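PDB 4J2G: KLTH0A00704p, which is an autophagy protein of the Atg13 family, whose HORMA domain, the part described here, is thought to mediate recruitment of PI 3-kinase. Local coordinates for residues Lys20-Leu25 and Ser158-Gln163; Lys32-Ile37 and Arg72-Trp77. The protein carries 1 engineered substitution. All coordinates share one frame; numbering follows the deposited sequence.

Contact 1: residues Lys20-Leu25 and Ser158-Gln163; sequences KQLWEL and SELYRQ
L25 and L160 meet in an apolar contact between two helical segments, 20-25 and 158-163, whose axes approach to 10.3 Å and differ in direction by 8°. The two side chains lie alongside one another, pointing opposite ways, bringing L25 CD2 within 3.7 Å of L160 CD2. The same L160 methyl also touches L22, whose CD1 lies 4.0 Å away, so one branch of L160 serves two leucines on successive turns. With CG anti to the backbone N (chi1 168°), L160 extends toward the facing helix. These segments belong to helices 18-39 and 158-177 of the HORMA domain, packed side by side near their N-terminal ends; I250 and T252 of strand 242-252 also touch L160, while F254 and K253 touch L22. Farther out, the L25 side chain runs roughly perpendicular to that of Y161: L25 CD1 comes to the ring edge, near the ring plane, 3.9 Å from Y161 CD1. No hydrogen bond joins the segments. Side-chain hydrogen bonds are found within 158-163: E159 OE2 accepts R162 NE at 2.9 Å on its syn side in a salt bridge, and Q163 NE2 at 3.1 Å from the anti side, farther out of the carboxylate plane (33°) than R162 NE.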
ATOM      1  N   LYS A  20       0.358  -6.758  28.714  1.00 88.59           N
ATOM      2  CA  LYS A  20      -0.852  -7.056  27.978  1.00 81.06           C
ATOM      3  C   LYS A  20      -1.550  -5.782  27.488  1.00 81.13           C
ATOM      4  O   LYS A  20      -2.256  -5.808  26.477  1.00 71.57           O
ATOM      5  CB  LYS A  20      -1.799  -7.919  28.804  1.00 80.45           C
ATOM      6  CG  LYS A  20      -1.442  -9.392  28.834  1.00 93.17           C
ATOM      7  CD  LYS A  20      -2.466 -10.166  29.663  1.00107.43           C
ATOM      8  CE  LYS A  20      -2.347 -11.681  29.497  1.00105.08           C
ATOM      9  NZ  LYS A  20      -3.120 -12.422  30.541  1.00 96.87           N
ATOM     10  N   GLN A  21      -1.369  -4.667  28.190  1.00 76.22           N
ATOM     11  CA  GLN A  21      -1.991  -3.442  27.699  1.00 88.63           C
ATOM     12  C   GLN A  21      -1.260  -3.012  26.418  1.00 84.79           C
ATOM     13  O   GLN A  21      -1.882  -2.713  25.410  1.00 76.86           O
ATOM     14  CB  GLN A  21      -2.001  -2.333  28.757  1.00 94.68           C
ATOM     15  CG  GLN A  21      -3.072  -2.484  29.842  1.00102.57           C
ATOM     16  CD  GLN A  21      -2.489  -2.873  31.193  1.00109.31           C
ATOM     17  OE1 GLN A  21      -1.495  -2.295  31.626  1.00112.13           O
ATOM     18  NE2 GLN A  21      -3.108  -3.851  31.867  1.00104.21           N
ATOM     19  N   LEU A  22       0.068  -3.042  26.503  1.00 78.06           N
ATOM     20  CA  LEU A  22       0.992  -2.704  25.449  1.00 73.69           C
ATOM     21  C   LEU A  22       0.729  -3.497  24.173  1.00 76.53           C
ATOM     22  O   LEU A  22       0.455  -2.907  23.114  1.00 66.81           O
ATOM     23  CB  LEU A  22       2.415  -2.920  25.940  1.00 76.76           C
ATOM     24  CG  LEU A  22       3.236  -1.713  26.415  1.00 77.47           C
ATOM     25  CD1 LEU A  22       2.413  -0.643  27.112  1.00 81.86           C
ATOM     26  CD2 LEU A  22       4.347  -2.203  27.314  1.00 78.14           C
ATOM     27  N   TRP A  23       0.767  -4.823  24.266  1.00 64.61           N
ATOM     28  CA  TRP A  23       0.324  -5.624  23.137  1.00 72.48           C
ATOM     29  C   TRP A  23      -1.053  -5.296  22.595  1.00 69.81           C
ATOM     30  O   TRP A  23      -1.218  -5.323  21.392  1.00 62.70           O
ATOM     31  CB  TRP A  23       0.497  -7.107  23.352  1.00 68.42           C
ATOM     32  CG  TRP A  23       1.816  -7.533  22.897  1.00 87.38           C
ATOM     33  CD1 TRP A  23       2.442  -7.172  21.730  1.00 93.31           C
ATOM     34  CD2 TRP A  23       2.694  -8.421  23.571  1.00 97.85           C
ATOM     35  NE1 TRP A  23       3.666  -7.789  21.643  1.00105.89           N
ATOM     36  CE2 TRP A  23       3.847  -8.562  22.762  1.00109.35           C
ATOM     37  CE3 TRP A  23       2.616  -9.134  24.776  1.00121.13           C
ATOM     38  CZ2 TRP A  23       4.921  -9.389  23.123  1.00129.74           C
ATOM     39  CZ3 TRP A  23       3.691  -9.954  25.144  1.00149.52           C
ATOM     40  CH2 TRP A  23       4.829 -10.074  24.316  1.00147.74           C
ATOM     41  N   GLU A  24      -2.009  -4.926  23.442  1.00 67.26           N
ATOM     42  CA  GLU A  24      -3.332  -4.596  22.905  1.00 71.14           C
ATOM     43  C   GLU A  24      -3.383  -3.242  22.184  1.00 67.29           C
ATOM     44  O   GLU A  24      -4.175  -3.046  21.251  1.00 60.59           O
ATOM     45  CB  GLU A  24      -4.415  -4.634  23.974  1.00 78.42           C
ATOM     46  CG  GLU A  24      -4.968  -6.014  24.258  1.00 89.61           C
ATOM     47  CD  GLU A  24      -6.204  -5.974  25.149  1.00114.06           C
ATOM     48  OE1 GLU A  24      -6.501  -7.016  25.783  1.00108.79           O
ATOM     49  OE2 GLU A  24      -6.879  -4.907  25.208  1.00119.30           O
ATOM     50  N   LEU A  25      -2.574  -2.302  22.654  1.00 54.05           N
ATOM     51  CA  LEU A  25      -2.410  -1.042  21.979  1.00 62.89           C
ATOM     52  C   LEU A  25      -1.822  -1.370  20.569  1.00 62.61           C
ATOM     53  O   LEU A  25      -2.419  -1.052  19.553  1.00 65.71           O
ATOM     54  CB  LEU A  25      -1.475  -0.163  22.793  1.00 59.21           C
ATOM     55  CG  LEU A  25      -1.900   1.247  23.219  1.00 70.80           C
ATOM     56  CD1 LEU A  25      -3.384   1.337  23.572  1.00 70.24           C
ATOM     57  CD2 LEU A  25      -1.040   1.749  24.386  1.00 65.33           C
ATOM     58  N   SER A 158       0.637   5.167  29.015  1.00100.28           N
ATOM     59  CA  SER A 158      -0.102   6.251  28.430  1.00105.10           C
ATOM     60  C   SER A 158       0.806   6.918  27.408  1.00105.24           C
ATOM     61  O   SER A 158       0.336   7.589  26.487  1.00104.59           O
ATOM     62  CB  SER A 158      -0.513   7.242  29.520  1.00 97.79           C
ATOM     63  OG  SER A 158      -1.900   7.530  29.415  1.00109.88           O
ATOM     64  N   GLU A 159       2.109   6.715  27.570  1.00 96.67           N
ATOM     65  CA  GLU A 159       3.058   7.311  26.656  1.00 99.13           C
ATOM     66  C   GLU A 159       3.098   6.623  25.295  1.00 97.43           C
ATOM     67  O   GLU A 159       3.211   7.293  24.274  1.00109.41           O
ATOM     68  CB  GLU A 159       4.460   7.428  27.261  1.00 95.72           C
ATOM     69  CG  GLU A 159       5.306   8.531  26.611  1.00108.97           C
ATOM     70  CD  GLU A 159       4.499   9.736  26.092  1.00108.02           C
ATOM     71  OE1 GLU A 159       3.438  10.092  26.665  1.00115.91           O
ATOM     72  OE2 GLU A 159       4.937  10.344  25.091  1.00104.03           O
ATOM     73  N   LEU A 160       2.999   5.301  25.275  1.00 87.44           N
ATOM     74  CA  LEU A 160       2.891   4.598  24.004  1.00 73.17           C
ATOM     75  C   LEU A 160       1.561   4.884  23.346  1.00 76.53           C
ATOM     76  O   LEU A 160       1.427   4.777  22.137  1.00 79.65           O
ATOM     77  CB  LEU A 160       3.024   3.113  24.190  1.00 59.69           C
ATOM     78  CG  LEU A 160       2.643   2.278  22.977  1.00 64.92           C
ATOM     79  CD1 LEU A 160       3.722   2.336  21.906  1.00 58.84           C
ATOM     80  CD2 LEU A 160       2.384   0.854  23.421  1.00 57.54           C
ATOM     81  N   TYR A 161       0.574   5.241  24.146  1.00 69.76           N
ATOM     82  CA  TYR A 161      -0.707   5.557  23.608  1.00 72.74           C
ATOM     83  C   TYR A 161      -0.590   6.847  22.818  1.00 80.79           C
ATOM     84  O   TYR A 161      -1.195   6.988  21.761  1.00 86.57           O
ATOM     85  CB  TYR A 161      -1.738   5.734  24.709  1.00 74.06           C
ATOM     86  CG  TYR A 161      -3.058   6.116  24.127  1.00 65.99           C
ATOM     87  CD1 TYR A 161      -3.785   5.189  23.379  1.00 76.11           C
ATOM     88  CD2 TYR A 161      -3.558   7.403  24.267  1.00 69.46           C
ATOM     89  CE1 TYR A 161      -4.985   5.522  22.794  1.00 73.10           C
ATOM     90  CE2 TYR A 161      -4.775   7.744  23.696  1.00 74.00           C
ATOM     91  CZ  TYR A 161      -5.470   6.793  22.960  1.00 72.36           C
ATOM     92  OH  TYR A 161      -6.674   7.094  22.389  1.00 96.36           O
ATOM     93  N   ARG A 162       0.200   7.778  23.326  1.00 70.52           N
ATOM     94  CA  ARG A 162       0.291   9.078  22.725  1.00 78.67           C
ATOM     95  C   ARG A 162       1.137   8.989  21.446  1.00 70.69           C
ATOM     96  O   ARG A 162       0.811   9.627  20.459  1.00 83.21           O
ATOM     97  CB  ARG A 162       0.857  10.087  23.730  1.00 76.21           C
ATOM     98  CG  ARG A 162       0.672  11.532  23.322  1.00 84.90           C
ATOM     99  CD  ARG A 162       1.709  12.395  24.006  1.00 96.45           C
ATOM    100  NE  ARG A 162       3.068  12.020  23.621  1.00102.77           N
ATOM    101  CZ  ARG A 162       3.937  12.826  23.009  1.00107.57           C
ATOM    102  NH1 ARG A 162       3.603  14.081  22.699  1.00 93.89           N
ATOM    103  NH2 ARG A 162       5.150  12.372  22.710  1.00100.37           N
ATOM    104  N   GLN A 163       2.214   8.204  21.487  1.00 66.02           N
ATOM    105  CA  GLN A 163       3.024   7.897  20.315  1.00 71.61           C
ATOM    106  C   GLN A 163       2.185   7.297  19.169  1.00 71.22           C
ATOM    107  O   GLN A 163       2.525   7.477  18.016  1.00 68.24           O
ATOM    108  CB  GLN A 163       4.130   6.884  20.632  1.00 75.39           C
ATOM    109  CG  GLN A 163       5.081   7.237  21.763  1.00101.79           C
ATOM    110  CD  GLN A 163       5.968   8.401  21.424  1.00115.29           C
ATOM    111  OE1 GLN A 163       6.681   8.376  20.421  1.00118.73           O
ATOM    112  NE2 GLN A 163       5.931   9.439  22.260  1.00133.58           N
TER

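Contact 2: residues Lys32-Ile37 and Arg72-Trp77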
ATOM      1  N   LYS A  32      -6.427  -0.526  13.199  1.00 51.22           N
ATOM      2  CA  LYS A  32      -6.826   0.822  12.781  1.00 53.56           C
ATOM      3  C   LYS A  32      -6.066   1.273  11.506  1.00 52.70           C
ATOM      4  O   LYS A  32      -6.679   1.807  10.570  1.00 49.02           O
ATOM      5  CB  LYS A  32      -6.648   1.877  13.916  1.00 56.74           C
ATOM      6  CG  LYS A  32      -7.653   1.759  15.066  1.00 73.23           C
ATOM      7  CD  LYS A  32      -7.468   2.852  16.123  1.00 84.66           C
ATOM      8  CE  LYS A  32      -8.182   2.473  17.427  1.00 90.54           C
ATOM      9  NZ  LYS A  32      -7.943   3.460  18.532  1.00 92.88           N
ATOM     10  N   ALA A  33      -4.734   1.073  11.510  1.00 50.83           N
ATOM     11  CA  ALA A  33      -3.869   1.450  10.410  1.00 47.75           C
ATOM     12  C   ALA A  33      -4.297   0.805   9.080  1.00 51.62           C
ATOM     13  O   ALA A  33      -4.547   1.511   8.054  1.00 52.43           O
ATOM     14  CB  ALA A  33      -2.388   1.173  10.722  1.00 44.88           C
ATOM     15  N   ALA A  34      -4.478  -0.503   9.124  1.00 44.53           N
ATOM     16  CA  ALA A  34      -5.017  -1.210   7.984  1.00 46.81           C
ATOM     17  C   ALA A  34      -6.409  -0.687   7.582  1.00 48.11           C
ATOM     18  O   ALA A  34      -6.729  -0.584   6.376  1.00 51.44           O
ATOM     19  CB  ALA A  34      -5.030  -2.698   8.268  1.00 43.86           C
ATOM     20  N   LEU A  35      -7.246  -0.323   8.554  1.00 44.88           N
ATOM     21  CA  LEU A  35      -8.584   0.103   8.184  1.00 46.64           C
ATOM     22  C   LEU A  35      -8.513   1.431   7.441  1.00 50.98           C
ATOM     23  O   LEU A  35      -9.038   1.541   6.336  1.00 47.57           O
ATOM     24  CB  LEU A  35      -9.562   0.128   9.377  1.00 48.93           C
ATOM     25  CG  LEU A  35     -10.123  -1.209   9.891  1.00 59.13           C
ATOM     26  CD1 LEU A  35     -10.895  -1.017  11.199  1.00 56.27           C
ATOM     27  CD2 LEU A  35     -10.963  -2.001   8.866  1.00 49.03           C
ATOM     28  N   LEU A  36      -7.799   2.410   8.012  1.00 42.26           N
ATOM     29  CA  LEU A  36      -7.545   3.677   7.364  1.00 42.02           C
ATOM     30  C   LEU A  36      -7.098   3.523   5.882  1.00 54.03           C
ATOM     31  O   LEU A  36      -7.707   4.078   4.952  1.00 58.87           O
ATOM     32  CB  LEU A  36      -6.419   4.348   8.112  1.00 48.26           C
ATOM     33  CG  LEU A  36      -6.291   5.823   8.470  1.00 58.65           C
ATOM     34  CD1 LEU A  36      -4.851   6.285   8.207  1.00 54.42           C
ATOM     35  CD2 LEU A  36      -7.327   6.753   7.835  1.00 55.22           C
ATOM     36  N   ILE A  37      -6.023   2.763   5.676  1.00 47.35           N
ATOM     37  CA  ILE A  37      -5.417   2.599   4.382  1.00 43.91           C
ATOM     38  C   ILE A  37      -6.423   2.000   3.382  1.00 47.57           C
ATOM     39  O   ILE A  37      -6.636   2.578   2.330  1.00 44.55           O
ATOM     40  CB  ILE A  37      -4.145   1.754   4.517  1.00 49.09           C
ATOM     41  CG1 ILE A  37      -3.034   2.548   5.216  1.00 38.62           C
ATOM     42  CG2 ILE A  37      -3.615   1.297   3.178  1.00 36.90           C
ATOM     43  CD1 ILE A  37      -1.853   1.654   5.509  1.00 46.33           C
ATOM     44  N   ARG A  72     -12.229 -11.297   6.969  1.00 67.68           N
ATOM     45  CA  ARG A  72     -11.574 -12.558   6.683  1.00 63.01           C
ATOM     46  C   ARG A  72     -10.077 -12.292   6.653  1.00 57.99           C
ATOM     47  O   ARG A  72      -9.328 -12.878   7.412  1.00 65.83           O
ATOM     48  CB  ARG A  72     -12.096 -13.143   5.364  1.00 66.84           C
ATOM     49  CG  ARG A  72     -11.261 -14.293   4.834  1.00 84.12           C
ATOM     50  CD  ARG A  72     -11.753 -14.795   3.480  1.00 92.07           C
ATOM     51  NE  ARG A  72     -13.194 -15.050   3.512  1.00112.52           N
ATOM     52  CZ  ARG A  72     -14.124 -14.273   2.947  1.00123.37           C
ATOM     53  NH1 ARG A  72     -13.788 -13.173   2.276  1.00125.40           N
ATOM     54  NH2 ARG A  72     -15.406 -14.605   3.046  1.00123.39           N
ATOM     55  N   GLU A  73      -9.675 -11.320   5.848  1.00 59.35           N
ATOM     56  CA  GLU A  73      -8.288 -10.888   5.695  1.00 56.89           C
ATOM     57  C   GLU A  73      -7.648 -10.315   6.995  1.00 49.24           C
ATOM     58  O   GLU A  73      -6.430 -10.412   7.166  1.00 47.99           O
ATOM     59  CB  GLU A  73      -8.173  -9.869   4.547  1.00 57.10           C
ATOM     60  CG  GLU A  73      -8.506 -10.472   3.175  1.00 60.84           C
ATOM     61  CD  GLU A  73      -7.930  -9.700   1.951  1.00 76.41           C
ATOM     62  OE1 GLU A  73      -8.212  -8.473   1.807  1.00 66.69           O
ATOM     63  OE2 GLU A  73      -7.213 -10.338   1.111  1.00 75.38           O
ATOM     64  N   LEU A  74      -8.431  -9.741   7.901  1.00 45.91           N
ATOM     65  CA  LEU A  74      -7.818  -9.236   9.154  1.00 46.97           C
ATOM     66  C   LEU A  74      -7.670 -10.318  10.229  1.00 48.90           C
ATOM     67  O   LEU A  74      -7.080 -10.080  11.275  1.00 50.70           O
ATOM     68  CB  LEU A  74      -8.549  -8.031   9.684  1.00 55.89           C
ATOM     69  CG  LEU A  74      -8.336  -6.790   8.815  1.00 54.74           C
ATOM     70  CD1 LEU A  74      -9.308  -5.719   9.214  1.00 52.58           C
ATOM     71  CD2 LEU A  74      -6.911  -6.278   8.987  1.00 50.17           C
ATOM     72  N   LYS A  75      -8.121 -11.541   9.936  1.00 49.96           N
ATOM     73  CA  LYS A  75      -8.059 -12.636  10.949  1.00 57.72           C
ATOM     74  C   LYS A  75      -6.660 -12.825  11.638  1.00 62.17           C
ATOM     75  O   LYS A  75      -6.577 -12.912  12.888  1.00 58.62           O
ATOM     76  CB  LYS A  75      -8.620 -13.940  10.373  1.00 69.09           C
ATOM     77  CG  LYS A  75      -8.282 -15.189  11.169  1.00108.11           C
ATOM     78  CD  LYS A  75      -7.717 -16.295  10.276  1.00118.67           C
ATOM     79  CE  LYS A  75      -6.214 -16.153  10.065  1.00113.33           C
ATOM     80  NZ  LYS A  75      -5.884 -16.344   8.622  1.00116.69           N
ATOM     81  N   PRO A  76      -5.557 -12.828  10.851  1.00 52.44           N
ATOM     82  CA  PRO A  76      -4.309 -12.946  11.544  1.00 54.53           C
ATOM     83  C   PRO A  76      -4.074 -11.920  12.651  1.00 59.26           C
ATOM     84  O   PRO A  76      -3.255 -12.213  13.514  1.00 62.80           O
ATOM     85  CB  PRO A  76      -3.290 -12.739  10.437  1.00 51.99           C
ATOM     86  CG  PRO A  76      -3.984 -13.284   9.233  1.00 53.84           C
ATOM     87  CD  PRO A  76      -5.338 -12.693   9.397  1.00 54.60           C
ATOM     88  N   TRP A  77      -4.761 -10.768  12.661  1.00 48.24           N
ATOM     89  CA  TRP A  77      -4.476  -9.711  13.696  1.00 45.88           C
ATOM     90  C   TRP A  77      -5.608  -9.564  14.676  1.00 43.14           C
ATOM     91  O   TRP A  77      -5.445  -8.963  15.757  1.00 48.31           O
ATOM     92  CB  TRP A  77      -4.183  -8.318  13.001  1.00 43.60           C
ATOM     93  CG  TRP A  77      -3.014  -8.458  12.121  1.00 44.04           C
ATOM     94  CD1 TRP A  77      -1.702  -8.330  12.522  1.00 42.42           C
ATOM     95  CD2 TRP A  77      -2.969  -8.844  10.727  1.00 38.39           C
ATOM     96  NE1 TRP A  77      -0.859  -8.604  11.494  1.00 45.74           N
ATOM     97  CE2 TRP A  77      -1.591  -8.936  10.378  1.00 44.16           C
ATOM     98  CE3 TRP A  77      -3.928  -9.107   9.757  1.00 44.92           C
ATOM     99  CZ2 TRP A  77      -1.149  -9.264   9.097  1.00 40.43           C
ATOM    100  CZ3 TRP A  77      -3.505  -9.495   8.460  1.00 48.37           C
ATOM    101  CH2 TRP A  77      -2.106  -9.565   8.140  1.00 49.07           C
TER
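Within the HORMA domain, the long helix 18-39 and the short helix 70-78 approach each other beside the five-stranded antiparallel sheet, and segments 32-37 and 72-77 form a narrow apolar meeting point between them. L74 alone carries the 72-77 side of the contact. Its isobutyl fork divides between two neighbours on the facing helix: CD2 lies 4.1 Å from A34 CB, and CD1 lies 4.1 Å from L35 CD2. The bond from CA to CB of both A34 and L74 is directed at the opposite segment, whereas L35 starts off to one side and brings only its end nearer. There its branch crosses that of L74 obliquely. In L74, CG stands opposite the carbonyl carbon (chi1 -70°), and chi2 (168°) sets CD1 anti to CA and CD2 off to one side, so the two methyls reach different partners. The backbones stay well apart, with A34 CA and L74 CA separated by 8.6 Å. Strands of the sheet contribute to the same apolar surroundings: L89 and I91 touch A34, and I206 touches L74. Three residues on, W77 packs against L89 and I206, meets the ring of F30 on helix 18-39, and gives its NE1 proton to P87 O. With 92 Å² buried in all and no hydrogen bond or salt bridge between the segments, their direct association rests on dispersion and the exclusion of water from three aliphatic side chains, without the directional constraint that a polar bond would impose.

How the contacts relate
Helix 18-39 takes part in both contacts, joining helix 158-177 in contact 1 and helix 70-78 in contact 2. The centres of the two contacts lie about 18 Å apart, and their nearest atoms about 5 Å, without touching. Contact 1 sits toward the periphery, 25 Å from the centre of the chain, and combines two buried leucines, L22 and L160, with the partly exposed L25 and the exposed Y161; contact 2, at 12 Å, is buried and purely aliphatic. The outer contact nevertheless buries about twice the area, 194 against 92 Å². L36 and K32 also reach F168 of helix 158-177, so the partner helix of contact 1 continues beside the segment used in contact 2.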